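PDB 2XF7: GP23.1, which is a putative chaperone of bacteriophage SPP1, a small helical protein that assembles as a hexamer and may assist protein folding or assembly. Local coordinates for residues L5-F10 / D39-Y44. Sequence-based numbering, arbitrary orientation.
Sequences LLYGYF and DKIMSY
The Y7 ring meets K40 at its edge, close to the ring plane, where the phenol OH lies 3.5 Å from K40 CB. I41 approaches the same ring obliquely, its CG1 3.6 Å from Y7 CE1, and the two side chains run side by side in opposing directions. Y9 CD2 lies over the centre of one face of the F10 ring, 4.0 Å above its plane; across the contact F10 offers its CB instead, 3.9 Å from I41 CD1. I41 thus puts its longer branch, CG1 and CD1, against both residues. With CG anti to the backbone N (chi1 -179°), Y7 reaches across to the other helix, and its OH also comes obliquely within 4.2 Å of Y44 CE2. No hydrogen bond joins the two segments; the hydroxyls of Y7 and Y44 both bond to D32 of the second subunit, and K40 NZ bonds to A30 O of that subunit. Within 39-44, two donors grip K40 O: S43 OG, on a lone pair at 2.7 Å, and S43 N. This buried contact packs the start of helix 7-15 against helix 35-42 where subunits meet: F10 continues onto L23 and A27 of helix 21-30 and touches Y44 of the third subunit.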
loop_
_atom_site.group_PDB
_atom_site.type_symbol
_atom_site.label_atom_id
_atom_site.label_comp_id
_atom_site.label_asym_id
_atom_site.label_seq_id
_atom_site.Cartn_x
_atom_site.Cartn_y
_atom_site.Cartn_z
ATOM N N LEU B 5 13.824 -2.146 3.171
ATOM C CA LEU B 5 12.371 -2.167 2.916
ATOM C C LEU B 5 11.734 -0.763 2.891
ATOM O O LEU B 5 10.792 -0.532 2.112
ATOM C CB LEU B 5 11.679 -3.026 3.972
ATOM C CG LEU B 5 11.890 -4.537 3.860
ATOM C CD1 LEU B 5 11.045 -5.285 4.908
ATOM C CD2 LEU B 5 11.600 -5.091 2.448
ATOM N N LEU B 6 12.262 0.161 3.720
ATOM C CA LEU B 6 11.753 1.537 3.823
ATOM C C LEU B 6 12.388 2.524 2.890
ATOM O O LEU B 6 12.179 3.743 3.028
ATOM C CB LEU B 6 11.912 2.001 5.282
ATOM C CG LEU B 6 11.049 1.199 6.287
ATOM C CD1 LEU B 6 11.420 1.512 7.709
ATOM C CD2 LEU B 6 9.542 1.386 6.016
ATOM N N TYR B 7 13.204 2.046 1.946
ATOM C CA TYR B 7 13.806 2.985 0.998
ATOM C C TYR B 7 12.718 3.903 0.304
ATOM O O TYR B 7 12.823 5.150 0.333
ATOM C CB TYR B 7 14.628 2.245 -0.046
ATOM C CG TYR B 7 15.280 3.193 -1.032
ATOM C CD1 TYR B 7 16.410 3.909 -0.689
ATOM C CD2 TYR B 7 14.664 3.501 -2.244
ATOM C CE1 TYR B 7 16.977 4.812 -1.572
ATOM C CE2 TYR B 7 15.221 4.404 -3.145
ATOM C CZ TYR B 7 16.395 5.048 -2.815
ATOM O OH TYR B 7 16.960 5.952 -3.666
ATOM N N GLY B 8 11.700 3.282 -0.266
ATOM C CA GLY B 8 10.679 4.058 -0.975
ATOM C C GLY B 8 9.956 4.984 -0.012
ATOM O O GLY B 8 9.590 6.123 -0.389
ATOM N N TYR B 9 9.672 4.479 1.191
ATOM C CA TYR B 9 8.979 5.279 2.197
ATOM C C TYR B 9 9.769 6.598 2.455
ATOM O O TYR B 9 9.186 7.685 2.475
ATOM C CB TYR B 9 8.888 4.473 3.498
ATOM C CG TYR B 9 8.228 5.230 4.596
ATOM C CD1 TYR B 9 6.840 5.316 4.666
ATOM C CD2 TYR B 9 8.980 5.787 5.629
ATOM C CE1 TYR B 9 6.213 5.967 5.722
ATOM C CE2 TYR B 9 8.365 6.455 6.686
ATOM C CZ TYR B 9 6.975 6.548 6.718
ATOM O OH TYR B 9 6.314 7.212 7.721
ATOM N N PHE B 10 11.094 6.495 2.701
ATOM C CA PHE B 10 11.904 7.684 2.995
ATOM C C PHE B 10 12.096 8.564 1.743
ATOM O O PHE B 10 12.077 9.810 1.845
ATOM C CB PHE B 10 13.244 7.319 3.629
ATOM C CG PHE B 10 13.024 6.880 5.070
ATOM C CD1 PHE B 10 12.596 7.789 6.031
ATOM C CD2 PHE B 10 13.290 5.574 5.465
ATOM C CE1 PHE B 10 12.387 7.376 7.389
ATOM C CE2 PHE B 10 13.127 5.177 6.842
ATOM C CZ PHE B 10 12.646 6.079 7.759
ATOM N N ASP B 39 22.245 8.858 0.696
ATOM C CA ASP B 39 22.920 9.700 -0.314
ATOM C C ASP B 39 22.134 9.654 -1.659
ATOM O O ASP B 39 21.970 10.717 -2.317
ATOM C CB ASP B 39 24.329 9.147 -0.558
ATOM C CG ASP B 39 25.287 9.342 0.614
ATOM O OD1 ASP B 39 24.975 10.171 1.517
ATOM O OD2 ASP B 39 26.361 8.699 0.607
ATOM N N LYS B 40 21.560 8.461 -2.013
ATOM C CA LYS B 40 20.728 8.369 -3.245
ATOM C C LYS B 40 19.496 9.219 -3.093
ATOM O O LYS B 40 19.094 9.951 -4.015
ATOM C CB LYS B 40 20.363 6.920 -3.625
ATOM C CG LYS B 40 21.579 6.076 -4.015
ATOM C CD LYS B 40 21.239 4.710 -4.548
ATOM C CE LYS B 40 22.524 4.121 -5.143
ATOM N NZ LYS B 40 22.811 4.557 -6.564
ATOM N N ILE B 41 18.822 9.093 -1.945
ATOM C CA ILE B 41 17.621 9.907 -1.741
ATOM C C ILE B 41 17.943 11.414 -1.824
ATOM O O ILE B 41 17.194 12.137 -2.479
ATOM C CB ILE B 41 17.017 9.556 -0.370
ATOM C CG1 ILE B 41 16.408 8.141 -0.464
ATOM C CG2 ILE B 41 15.966 10.618 0.024
ATOM C CD1 ILE B 41 16.025 7.524 0.926
ATOM N N MET B 42 19.061 11.854 -1.213
ATOM C CA MET B 42 19.425 13.280 -1.225
ATOM C C MET B 42 19.795 13.795 -2.624
ATOM O O MET B 42 19.858 15.033 -2.849
ATOM C CB MET B 42 20.488 13.627 -0.185
ATOM C CG MET B 42 19.958 13.291 1.203
ATOM S SD MET B 42 21.070 13.861 2.518
ATOM C CE MET B 42 22.242 12.617 2.453
ATOM N N SER B 43 19.994 12.874 -3.574
ATOM C CA SER B 43 20.274 13.277 -4.941
ATOM C C SER B 43 19.004 13.805 -5.628
ATOM O O SER B 43 19.101 14.446 -6.688
ATOM C CB SER B 43 20.883 12.122 -5.755
ATOM O OG SER B 43 19.913 11.187 -6.213
ATOM N N TYR B 44 17.812 13.427 -5.076
ATOM C CA TYR B 44 16.519 13.890 -5.642
ATOM C C TYR B 44 16.232 15.337 -5.129
ATOM O O TYR B 44 16.723 15.757 -4.041
ATOM C CB TYR B 44 15.382 12.962 -5.156
ATOM C CG TYR B 44 15.346 11.621 -5.848
ATOM C CD1 TYR B 44 14.411 11.353 -6.838
ATOM C CD2 TYR B 44 16.184 10.579 -5.434
ATOM C CE1 TYR B 44 14.336 10.097 -7.455
ATOM C CE2 TYR B 44 16.097 9.305 -6.018
ATOM C CZ TYR B 44 15.138 9.062 -6.995
ATOM O OH TYR B 44 14.961 7.833 -7.544
#